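Local coordinates for LanC-like protein GCR2 (Arabidopsis thaliana, PDB 3T33) that binds zinc, belongs to the LanC-like protein family and may play a role in abscisic acid signalling, at residues G258-M263 and A295-K300; Y262-R267 and K308-A313; S270-S275 and R283-C288; V320-G325 and Y355-K360. One frame throughout, in Å; residues are numbered along the deposited sequence.

Interaction 1 of 4, residues G258-M263 and A295-K300; sequences GTLSYM and ALTLVK
Leu260 reaches across from helix 250-265 to touch both Thr297 and Leu298 of helix 291-305, and the CA atoms of Leu260 and Leu298 are the nearest across the segments at 7.8 Å. The direct contact consists of methyl groups, one branch of the leucine for each partner. Leu260 CD2 lies 4.0 Å from Thr297 CG2, the two side chains meeting at a slant. The other branch, Leu260 CD1, comes within 4.4 Å of Leu298 CD2, a looser approach. At Thr297 the first torsion explains the division of labour: with chi1 at -48°, CG2 stands anti to the backbone N and faces the leucine, while OG1 is left beside the backbone N.

The polar side of Thr297 is engaged away from this contact. Its OG1 is hydrogen-bonded to Gly293 O, one turn earlier in its own helix, and to the hydroxyl of Tyr413 near the C-terminus. No hydrogen bond joins the segments.

All three touching residues are buried, yet the surface hidden between the segments is modest, 118 Å². Phe310 of helix 308-324 also packs on Leu260, and Ala237 and Met244 of helix 236-244 touch Thr297. Such helix-to-helix packing is consistent with the helical-hairpin (alpha/alpha) architecture of LanC-like proteins. The chemistry is that of plain apolar packing: van der Waals contact joins the helices, and the threonine contributes its methyl while its buried hydroxyl is satisfied elsewhere.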
# COMPACT_ATOMS: atom_id res chain seq x y z
N GLY A 258 -13.37 0.29 -18.66
CA GLY A 258 -12.76 0.82 -19.89
C GLY A 258 -11.35 1.35 -19.75
O GLY A 258 -10.48 1.02 -20.53
N THR A 259 -11.14 2.19 -18.74
CA THR A 259 -9.81 2.78 -18.44
C THR A 259 -8.82 1.69 -18.11
O THR A 259 -7.67 1.75 -18.51
CB THR A 259 -9.94 3.78 -17.27
OG1 THR A 259 -10.94 4.73 -17.61
CG2 THR A 259 -8.66 4.49 -17.00
N LEU A 260 -9.27 0.67 -17.38
CA LEU A 260 -8.37 -0.44 -17.04
C LEU A 260 -8.03 -1.33 -18.26
O LEU A 260 -6.88 -1.65 -18.46
CB LEU A 260 -8.90 -1.26 -15.85
CG LEU A 260 -8.96 -0.60 -14.46
CD1 LEU A 260 -9.59 -1.53 -13.50
CD2 LEU A 260 -7.59 -0.22 -13.98
N SER A 261 -9.01 -1.70 -19.09
CA SER A 261 -8.69 -2.32 -20.39
C SER A 261 -7.70 -1.50 -21.18
O SER A 261 -6.66 -1.99 -21.61
CB SER A 261 -9.94 -2.50 -21.23
OG SER A 261 -10.86 -3.21 -20.45
N TYR A 262 -8.00 -0.23 -21.36
CA TYR A 262 -7.09 0.64 -22.09
C TYR A 262 -5.67 0.40 -21.65
O TYR A 262 -4.82 0.13 -22.46
CB TYR A 262 -7.48 2.10 -21.89
CG TYR A 262 -6.44 3.05 -22.42
CD1 TYR A 262 -6.41 3.38 -23.78
CD2 TYR A 262 -5.47 3.57 -21.58
CE1 TYR A 262 -5.45 4.22 -24.27
CE2 TYR A 262 -4.53 4.41 -22.05
CZ TYR A 262 -4.52 4.72 -23.40
OH TYR A 262 -3.56 5.56 -23.86
N MET A 263 -5.41 0.48 -20.35
CA MET A 263 -4.07 0.27 -19.76
C MET A 263 -3.48 -1.13 -20.02
O MET A 263 -2.29 -1.27 -20.28
CB MET A 263 -4.16 0.49 -18.25
CG MET A 263 -4.41 1.97 -17.84
SD MET A 263 -4.40 2.31 -16.03
CE MET A 263 -2.68 2.67 -15.92
N ALA A 295 -0.85 -3.79 -10.59
CA ALA A 295 -1.31 -5.17 -10.22
C ALA A 295 -2.32 -5.17 -9.07
O ALA A 295 -3.37 -5.81 -9.12
CB ALA A 295 -0.14 -6.01 -9.88
N LEU A 296 -2.03 -4.41 -8.03
CA LEU A 296 -2.94 -4.26 -6.90
C LEU A 296 -4.32 -3.78 -7.34
O LEU A 296 -5.37 -4.18 -6.82
CB LEU A 296 -2.30 -3.27 -5.94
CG LEU A 296 -1.66 -3.70 -4.62
CD1 LEU A 296 -0.99 -5.09 -4.60
CD2 LEU A 296 -0.78 -2.55 -3.90
N THR A 297 -4.35 -2.90 -8.34
CA THR A 297 -5.62 -2.40 -8.85
C THR A 297 -6.34 -3.45 -9.67
O THR A 297 -7.55 -3.60 -9.58
CB THR A 297 -5.40 -1.16 -9.72
OG1 THR A 297 -4.54 -0.25 -9.03
CG2 THR A 297 -6.70 -0.49 -10.04
N LEU A 298 -5.61 -4.18 -10.51
CA LEU A 298 -6.26 -5.26 -11.30
C LEU A 298 -6.76 -6.37 -10.34
O LEU A 298 -7.84 -6.92 -10.52
CB LEU A 298 -5.31 -5.82 -12.34
CG LEU A 298 -5.04 -4.75 -13.41
CD1 LEU A 298 -4.00 -5.24 -14.34
CD2 LEU A 298 -6.37 -4.47 -14.17
N VAL A 299 -6.03 -6.64 -9.27
CA VAL A 299 -6.54 -7.65 -8.33
C VAL A 299 -7.88 -7.24 -7.86
O VAL A 299 -8.81 -8.09 -7.84
CB VAL A 299 -5.59 -7.92 -7.11
CG1 VAL A 299 -6.36 -8.58 -5.93
CG2 VAL A 299 -4.44 -8.79 -7.54
N LYS A 300 -8.02 -5.95 -7.50
CA LYS A 300 -9.33 -5.41 -7.06
C LYS A 300 -10.36 -5.46 -8.21
O LYS A 300 -11.49 -5.89 -8.04
CB LYS A 300 -9.18 -3.98 -6.50
CG LYS A 300 -10.46 -3.30 -6.20
CD LYS A 300 -11.15 -3.90 -5.01
CE LYS A 300 -12.41 -3.20 -4.76
NZ LYS A 300 -13.29 -3.94 -3.79

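Interaction 2 of 4, residues Y262-R267 and K308-A313; sequences YMIQNR and KEFVEA
Ile264 CD1 is the atom on which this contact converges, meeting Glu309, Phe310 and Ala313 from one methyl group. The closest approach is to Ala313 CB, 3.6 Å from Ile264 CD1, and the CA atoms of these two residues are 7.0 Å apart. The same methyl meets the Phe310 ring at its edge, in the ring plane, with Phe310 CD1 3.9 Å from Ile264 CD1; the two side chains cross at about a right angle. Glu309 also comes near, its OE2 4.0 Å from Ile264 CD1.

An extended chi2 of 170° carries Ile264 CD1 outward from its helix. Glu309 is extended too, and its other oxygen, OE1, makes a weak hydrogen bond to Ser261 OG, tying the carboxylate to the helix of Ile264. Beyond the isoleucine the chain leaves that helix: Asn266 ND2 donates to Tyr262 O at 3.1 Å and lies above one face of the Tyr262 ring. Arg267 NH2 forms a salt bridge with Glu316, a second polar link to helix 308-324.

Among its neighbours, the contact joins the C-terminal end of helix 250-265 to the start of helix 308-324. Helix 291-305 packs against both, with Leu298 touching Ile264 and Ala313, and Ala301 and Tyr305 against Phe310.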
# COMPACT_ATOMS: atom_id res chain seq x y z
N TYR A 262 -8.00 -0.23 -21.36
CA TYR A 262 -7.09 0.64 -22.09
C TYR A 262 -5.67 0.40 -21.65
O TYR A 262 -4.82 0.13 -22.46
CB TYR A 262 -7.48 2.10 -21.89
CG TYR A 262 -6.44 3.05 -22.42
CD1 TYR A 262 -6.41 3.38 -23.78
CD2 TYR A 262 -5.47 3.57 -21.58
CE1 TYR A 262 -5.45 4.22 -24.27
CE2 TYR A 262 -4.53 4.41 -22.05
CZ TYR A 262 -4.52 4.72 -23.40
OH TYR A 262 -3.56 5.56 -23.86
N MET A 263 -5.41 0.48 -20.35
CA MET A 263 -4.07 0.27 -19.76
C MET A 263 -3.48 -1.13 -20.02
O MET A 263 -2.29 -1.27 -20.28
CB MET A 263 -4.16 0.49 -18.25
CG MET A 263 -4.41 1.97 -17.84
SD MET A 263 -4.40 2.31 -16.03
CE MET A 263 -2.68 2.67 -15.92
N ILE A 264 -4.31 -2.15 -19.98
CA ILE A 264 -3.85 -3.50 -20.24
C ILE A 264 -3.33 -3.58 -21.68
O ILE A 264 -2.15 -3.88 -21.91
CB ILE A 264 -4.97 -4.54 -19.89
CG1 ILE A 264 -5.22 -4.52 -18.38
CG2 ILE A 264 -4.60 -5.98 -20.36
CD1 ILE A 264 -6.41 -5.27 -17.93
N GLN A 265 -4.20 -3.21 -22.63
CA GLN A 265 -3.90 -3.31 -24.08
C GLN A 265 -2.68 -2.47 -24.48
O GLN A 265 -2.16 -2.62 -25.58
CB GLN A 265 -5.11 -2.87 -24.92
CG GLN A 265 -6.44 -3.57 -24.53
CD GLN A 265 -7.70 -2.92 -25.18
OE1 GLN A 265 -8.83 -3.07 -24.67
NE2 GLN A 265 -7.51 -2.20 -26.30
N ASN A 266 -2.20 -1.62 -23.58
CA ASN A 266 -1.24 -0.59 -23.97
C ASN A 266 0.02 -0.54 -23.14
O ASN A 266 0.76 0.45 -23.17
CB ASN A 266 -1.92 0.77 -23.96
CG ASN A 266 -2.62 1.06 -25.26
OD1 ASN A 266 -1.95 1.20 -26.26
ND2 ASN A 266 -3.96 1.13 -25.25
N ARG A 267 0.27 -1.63 -22.42
CA ARG A 267 1.46 -1.80 -21.60
C ARG A 267 2.69 -2.13 -22.46
O ARG A 267 2.57 -2.38 -23.66
CB ARG A 267 1.21 -2.90 -20.54
CG ARG A 267 0.98 -4.27 -21.15
CD ARG A 267 0.34 -5.32 -20.23
NE ARG A 267 0.54 -6.61 -20.87
CZ ARG A 267 -0.10 -7.75 -20.63
NH1 ARG A 267 -1.06 -7.83 -19.73
NH2 ARG A 267 0.22 -8.83 -21.33
N LYS A 308 -12.05 -12.61 -16.87
CA LYS A 308 -10.84 -13.30 -17.27
C LYS A 308 -9.76 -12.29 -17.53
O LYS A 308 -8.62 -12.47 -17.09
CB LYS A 308 -11.07 -14.11 -18.53
CG LYS A 308 -9.79 -14.64 -19.18
CD LYS A 308 -9.59 -16.13 -18.86
CE LYS A 308 -10.16 -16.99 -20.00
NZ LYS A 308 -9.36 -16.80 -21.26
N GLU A 309 -10.11 -11.25 -18.28
CA GLU A 309 -9.14 -10.23 -18.67
C GLU A 309 -8.33 -9.69 -17.48
O GLU A 309 -7.14 -9.45 -17.61
CB GLU A 309 -9.83 -9.05 -19.37
CG GLU A 309 -8.84 -7.98 -19.93
CD GLU A 309 -9.53 -6.70 -20.42
OE1 GLU A 309 -10.75 -6.53 -20.16
OE2 GLU A 309 -8.85 -5.88 -21.08
N PHE A 310 -9.01 -9.50 -16.34
CA PHE A 310 -8.48 -8.80 -15.17
C PHE A 310 -7.66 -9.79 -14.37
O PHE A 310 -6.50 -9.52 -14.13
CB PHE A 310 -9.60 -8.16 -14.29
CG PHE A 310 -10.29 -6.94 -14.92
CD1 PHE A 310 -9.63 -6.12 -15.84
CD2 PHE A 310 -11.60 -6.62 -14.58
CE1 PHE A 310 -10.26 -5.02 -16.44
CE2 PHE A 310 -12.24 -5.53 -15.15
CZ PHE A 310 -11.55 -4.72 -16.09
N VAL A 311 -8.26 -10.94 -14.02
CA VAL A 311 -7.56 -12.05 -13.39
C VAL A 311 -6.19 -12.29 -14.06
O VAL A 311 -5.14 -12.26 -13.41
CB VAL A 311 -8.39 -13.36 -13.46
CG1 VAL A 311 -7.69 -14.50 -12.74
CG2 VAL A 311 -9.72 -13.19 -12.84
N GLU A 312 -6.20 -12.47 -15.38
CA GLU A 312 -5.00 -12.87 -16.07
C GLU A 312 -4.01 -11.74 -16.13
O GLU A 312 -2.79 -11.96 -16.01
CB GLU A 312 -5.31 -13.39 -17.49
CG GLU A 312 -5.93 -14.83 -17.53
CD GLU A 312 -6.06 -15.39 -18.97
OE1 GLU A 312 -5.85 -14.60 -19.95
OE2 GLU A 312 -6.35 -16.62 -19.13
N ALA A 313 -4.54 -10.53 -16.31
CA ALA A 313 -3.71 -9.34 -16.36
C ALA A 313 -3.01 -9.10 -15.00
O ALA A 313 -1.82 -8.77 -14.96
CB ALA A 313 -4.54 -8.13 -16.76

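Interaction 3 of 4, residues S270-S275 and R283-C288; sequences SGNYLS and RLVHWC. With ZN (zinc ion), chain B.
Asn272 points its side chain at the backbone of Leu284 and at the side chain of Val285, and these three residues carry the contact. The chi1 of Asn272, -166°, turns CG away from the backbone N and carries the amide across to the facing loop. There it crosses Val285 at a slant, and Val285 CG2 comes within 4.2 Å of Asn272 CG. As modelled, Asn272 OD1 is 2.9 Å from Leu284 O; the amide is probably turned over, and in the other orientation this pair may be a hydrogen bond.

A water also links the segments, donating to Leu284 O at 3.1 Å and to Tyr273 O at 2.5 Å, the latter short and its length to be taken with caution; it bridges two carbonyl groups that cannot bond to each other. Within its own segment Leu284 has CB over one face of the His286 ring and CD2 over one face of the Arg283 guanidinium.

The far end of 283-288 reaches the metal. Cys288 SG binds the zinc ion at 2.2 Å, and Cys333 and His334 are ligands as well. His286 meets the His334 ring, while a backbone hydrogen bond pairs Cys288 with Cys333, so the two ligand-bearing loops are connected by more than the metal.

Neither segment is a regular helix or strand; both belong to the connection between helices 250-265 and 291-305. A zinc ion held by two cysteines and a histidine is the hallmark of the LanC-like family, and here one cysteine comes from this folded-back loop.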
# COMPACT_ATOMS: atom_id res chain seq x y z
N SER A 270 7.40 -5.84 -22.47
CA SER A 270 7.81 -6.61 -21.27
C SER A 270 6.65 -6.95 -20.29
O SER A 270 6.84 -7.80 -19.39
CB SER A 270 8.89 -5.85 -20.51
OG SER A 270 8.29 -4.78 -19.81
N GLY A 271 5.49 -6.31 -20.44
CA GLY A 271 4.34 -6.54 -19.56
C GLY A 271 4.25 -5.51 -18.41
O GLY A 271 3.22 -5.39 -17.75
N ASN A 272 5.35 -4.80 -18.15
CA ASN A 272 5.33 -3.62 -17.30
C ASN A 272 4.44 -2.51 -17.85
O ASN A 272 4.03 -2.56 -19.02
CB ASN A 272 6.75 -3.12 -17.00
CG ASN A 272 6.79 -2.09 -15.82
OD1 ASN A 272 7.72 -1.30 -15.69
ND2 ASN A 272 5.76 -2.10 -14.99
N TYR A 273 4.05 -1.59 -16.96
CA TYR A 273 3.11 -0.48 -17.27
C TYR A 273 3.87 0.87 -17.32
O TYR A 273 4.80 1.12 -16.54
CB TYR A 273 1.96 -0.43 -16.23
CG TYR A 273 0.98 -1.53 -16.44
CD1 TYR A 273 1.27 -2.83 -16.04
CD2 TYR A 273 -0.23 -1.30 -17.12
CE1 TYR A 273 0.36 -3.88 -16.27
CE2 TYR A 273 -1.13 -2.33 -17.38
CZ TYR A 273 -0.81 -3.63 -16.95
OH TYR A 273 -1.67 -4.66 -17.20
N LEU A 274 3.47 1.70 -18.28
CA LEU A 274 4.01 3.05 -18.44
C LEU A 274 3.84 3.86 -17.18
O LEU A 274 2.80 3.77 -16.53
CB LEU A 274 3.24 3.77 -19.55
CG LEU A 274 3.56 3.42 -21.02
CD1 LEU A 274 3.51 1.88 -21.31
CD2 LEU A 274 2.62 4.23 -22.00
N SER A 275 4.85 4.65 -16.81
CA SER A 275 4.59 5.69 -15.83
C SER A 275 3.50 6.73 -16.25
O SER A 275 2.64 7.07 -15.44
CB SER A 275 5.88 6.35 -15.33
OG SER A 275 6.59 7.02 -16.35
N ARG A 283 11.23 1.36 -17.12
CA ARG A 283 12.24 1.38 -16.08
C ARG A 283 11.68 1.19 -14.67
O ARG A 283 12.27 0.49 -13.85
CB ARG A 283 13.06 2.67 -16.14
CG ARG A 283 12.21 3.93 -16.23
CD ARG A 283 13.06 5.14 -16.56
NE ARG A 283 12.80 6.26 -15.66
CZ ARG A 283 13.62 6.64 -14.68
NH1 ARG A 283 14.77 5.99 -14.49
NH2 ARG A 283 13.31 7.67 -13.91
N LEU A 284 10.54 1.82 -14.38
CA LEU A 284 10.00 1.79 -13.02
C LEU A 284 9.06 0.61 -12.70
O LEU A 284 8.06 0.38 -13.40
CB LEU A 284 9.34 3.13 -12.66
CG LEU A 284 10.29 4.36 -12.77
CD1 LEU A 284 9.60 5.64 -12.39
CD2 LEU A 284 11.66 4.22 -12.01
N VAL A 285 9.38 -0.14 -11.65
CA VAL A 285 8.53 -1.28 -11.20
C VAL A 285 8.23 -1.05 -9.72
O VAL A 285 8.85 -1.65 -8.85
CB VAL A 285 9.25 -2.64 -11.44
CG1 VAL A 285 8.36 -3.84 -11.03
CG2 VAL A 285 9.69 -2.77 -12.90
N HIS A 286 7.34 -0.09 -9.45
CA HIS A 286 7.14 0.42 -8.06
C HIS A 286 5.66 0.35 -7.82
O HIS A 286 4.89 0.27 -8.78
CB HIS A 286 7.43 1.92 -7.94
CG HIS A 286 8.84 2.35 -8.25
ND1 HIS A 286 9.90 1.47 -8.37
CD2 HIS A 286 9.37 3.60 -8.39
CE1 HIS A 286 11.02 2.15 -8.60
NE2 HIS A 286 10.73 3.44 -8.57
N TRP A 287 5.28 0.37 -6.54
CA TRP A 287 3.92 0.70 -6.19
C TRP A 287 3.62 2.05 -6.84
O TRP A 287 2.58 2.22 -7.43
CB TRP A 287 3.79 0.92 -4.68
CG TRP A 287 2.44 1.38 -4.34
CD1 TRP A 287 1.30 0.67 -4.45
CD2 TRP A 287 2.06 2.69 -3.90
NE1 TRP A 287 0.22 1.43 -4.06
CE2 TRP A 287 0.66 2.69 -3.74
CE3 TRP A 287 2.77 3.87 -3.64
CZ2 TRP A 287 -0.07 3.83 -3.32
CZ3 TRP A 287 2.05 5.00 -3.20
CH2 TRP A 287 0.65 4.96 -3.04
N CYS A 288 4.48 3.05 -6.66
CA CYS A 288 4.10 4.41 -7.08
C CYS A 288 3.95 4.48 -8.59
O CYS A 288 2.94 4.98 -9.06
CB CYS A 288 4.97 5.51 -6.46
SG CYS A 288 6.67 5.34 -6.77
ZN ZN B . 7.30 5.93 -4.74
O HOH W 1 6.46 2.39 -15.09

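Interaction 4 of 4, residues V320-G325 and Y355-K360; sequences VVWSRG and YLYRAK
Trp322 and Arg358 are brought face to face by two plain torsional choices. In Trp322, chi1 of -176° sets CG anti to the backbone N and swings the indole out from helix 308-324. Arg358 has CG beside its backbone N and then runs extended from CG to NE, which lays the whole chain across the indole.

The result is a flat stack. The guanidinium and indole planes differ by 4°, with centres 3.7 Å apart. Arg358 CZ stands over the five-membered ring of Trp322, 3.7 Å from its centroid and 18° off its normal, a cation-pi contact. Closer to the backbone, Arg358 CG lies over the face of the six-membered ring, 3.5 Å from its centroid, a CH-pi contact. Both halves of the indole are thus used on the same face. Tyr357 adds a looser contact, Tyr357 CE2 to Trp322 CH2 at 4.5 Å.

Polar bonds to outside partners restrain the rotation of these flat groups. Arg358 NH1 forms a salt bridge with Glu319 and NH2 one with Glu17, whose carboxylate also accepts from Trp322 NE1; Tyr357 OH bonds to Pro16 O. The buried charge is therefore probably well compensated.

In the fold the stack fastens the last turns of helix 308-324 to helix 353-375. The N-terminal segment around Pro16 and Glu17 runs past it, and Phe343 of helix 336-350 touches Arg358.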
# COMPACT_ATOMS: atom_id res chain seq x y z
N VAL A 320 5.96 -9.75 -13.78
CA VAL A 320 6.91 -8.64 -13.89
C VAL A 320 7.52 -8.27 -12.53
O VAL A 320 8.75 -8.06 -12.39
CB VAL A 320 6.16 -7.44 -14.40
CG1 VAL A 320 7.08 -6.21 -14.45
CG2 VAL A 320 5.54 -7.82 -15.76
N VAL A 321 6.66 -8.20 -11.51
CA VAL A 321 7.16 -8.04 -10.12
C VAL A 321 8.08 -9.22 -9.70
O VAL A 321 9.18 -9.03 -9.14
CB VAL A 321 6.00 -7.85 -9.15
CG1 VAL A 321 6.54 -7.38 -7.78
CG2 VAL A 321 5.06 -6.77 -9.74
N TRP A 322 7.67 -10.44 -10.02
CA TRP A 322 8.52 -11.56 -9.63
C TRP A 322 9.91 -11.47 -10.25
O TRP A 322 10.91 -11.77 -9.57
CB TRP A 322 7.84 -12.91 -9.89
CG TRP A 322 8.60 -14.11 -9.44
CD1 TRP A 322 9.01 -15.12 -10.23
CD2 TRP A 322 9.01 -14.45 -8.09
NE1 TRP A 322 9.68 -16.05 -9.48
CE2 TRP A 322 9.68 -15.68 -8.17
CE3 TRP A 322 8.89 -13.83 -6.83
CZ2 TRP A 322 10.23 -16.34 -7.03
CZ3 TRP A 322 9.44 -14.48 -5.68
CH2 TRP A 322 10.09 -15.72 -5.80
N SER A 323 10.03 -11.05 -11.51
CA SER A 323 11.39 -10.99 -12.05
C SER A 323 12.12 -9.68 -11.86
O SER A 323 13.35 -9.67 -11.72
CB SER A 323 11.46 -11.42 -13.52
OG SER A 323 11.03 -10.38 -14.37
N ARG A 324 11.40 -8.57 -11.82
CA ARG A 324 12.10 -7.28 -11.72
C ARG A 324 11.78 -6.51 -10.43
O ARG A 324 12.25 -5.39 -10.27
CB ARG A 324 11.77 -6.41 -12.93
CG ARG A 324 12.26 -6.94 -14.32
CD ARG A 324 11.47 -6.28 -15.48
NE ARG A 324 11.76 -4.85 -15.57
CZ ARG A 324 11.12 -3.99 -16.36
NH1 ARG A 324 10.13 -4.37 -17.17
NH2 ARG A 324 11.49 -2.72 -16.34
N GLY A 325 11.00 -7.12 -9.53
CA GLY A 325 10.36 -6.38 -8.45
C GLY A 325 11.19 -6.34 -7.20
O GLY A 325 10.84 -5.68 -6.23
N TYR A 355 1.73 -17.87 -4.67
CA TYR A 355 1.70 -16.43 -4.42
C TYR A 355 2.13 -16.13 -3.00
O TYR A 355 2.96 -15.25 -2.80
CB TYR A 355 0.33 -15.86 -4.82
CG TYR A 355 0.16 -15.89 -6.34
CD1 TYR A 355 1.14 -15.33 -7.14
CD2 TYR A 355 -0.94 -16.49 -6.96
CE1 TYR A 355 1.07 -15.33 -8.54
CE2 TYR A 355 -1.05 -16.50 -8.40
CZ TYR A 355 -0.03 -15.92 -9.16
OH TYR A 355 -0.05 -15.87 -10.54
N LEU A 356 1.64 -16.87 -2.00
CA LEU A 356 2.19 -16.78 -0.61
C LEU A 356 3.69 -17.03 -0.54
O LEU A 356 4.50 -16.30 0.14
CB LEU A 356 1.59 -17.82 0.30
CG LEU A 356 1.37 -17.50 1.78
CD1 LEU A 356 1.48 -18.75 2.62
CD2 LEU A 356 2.23 -16.37 2.34
N TYR A 357 4.06 -18.09 -1.25
CA TYR A 357 5.47 -18.39 -1.33
C TYR A 357 6.28 -17.22 -1.90
O TYR A 357 7.39 -16.93 -1.46
CB TYR A 357 5.71 -19.65 -2.17
CG TYR A 357 7.15 -19.83 -2.36
CD1 TYR A 357 7.96 -20.31 -1.33
CD2 TYR A 357 7.74 -19.43 -3.52
CE1 TYR A 357 9.33 -20.43 -1.50
CE2 TYR A 357 9.05 -19.53 -3.68
CZ TYR A 357 9.86 -20.04 -2.69
OH TYR A 357 11.23 -20.11 -2.96
N ARG A 358 5.74 -16.57 -2.93
CA ARG A 358 6.43 -15.43 -3.50
C ARG A 358 6.56 -14.25 -2.53
O ARG A 358 7.60 -13.63 -2.50
CB ARG A 358 5.85 -15.05 -4.86
CG ARG A 358 6.31 -16.02 -5.96
CD ARG A 358 5.63 -15.71 -7.28
NE ARG A 358 6.10 -16.63 -8.31
CZ ARG A 358 5.87 -16.52 -9.61
NH1 ARG A 358 5.17 -15.51 -10.09
NH2 ARG A 358 6.34 -17.44 -10.42
N ALA A 359 5.54 -14.02 -1.72
CA ALA A 359 5.58 -12.96 -0.71
C ALA A 359 6.57 -13.42 0.35
O ALA A 359 7.40 -12.66 0.83
CB ALA A 359 4.18 -12.73 -0.06
N LYS A 360 6.53 -14.69 0.65
CA LYS A 360 7.49 -15.24 1.63
C LYS A 360 8.94 -15.06 1.16
O LYS A 360 9.83 -14.70 1.94
CB LYS A 360 7.10 -16.70 1.94
CG LYS A 360 8.08 -17.57 2.61
CD LYS A 360 7.44 -18.97 2.85
CE LYS A 360 8.28 -19.83 3.82
NZ LYS A 360 7.92 -21.26 3.69

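Along the chain, interactions 1 and 2 both start from helix 250-265 and reach helices 291-305 and 308-324 in turn; their centres are 6 Å apart and they touch, Leu298 meeting Ile264 and Ala313. Interaction 3 lies within the connection that both of them span, 13 to 14 Å from each between centres, and Tyr273 packs against Met263 and Leu298. Interaction 4 comes later, about 15 Å from interaction 3, and shares helix 308-324 with interaction 2. Arg324 touches Ser270 and Asn272, joining interactions 3 and 4. Interactions 1, 2 and 4 join helices that are neighbours in space, not all consecutive, in a strandless chain of helices and loops; each touches interaction 3, whose loop carries Cys288.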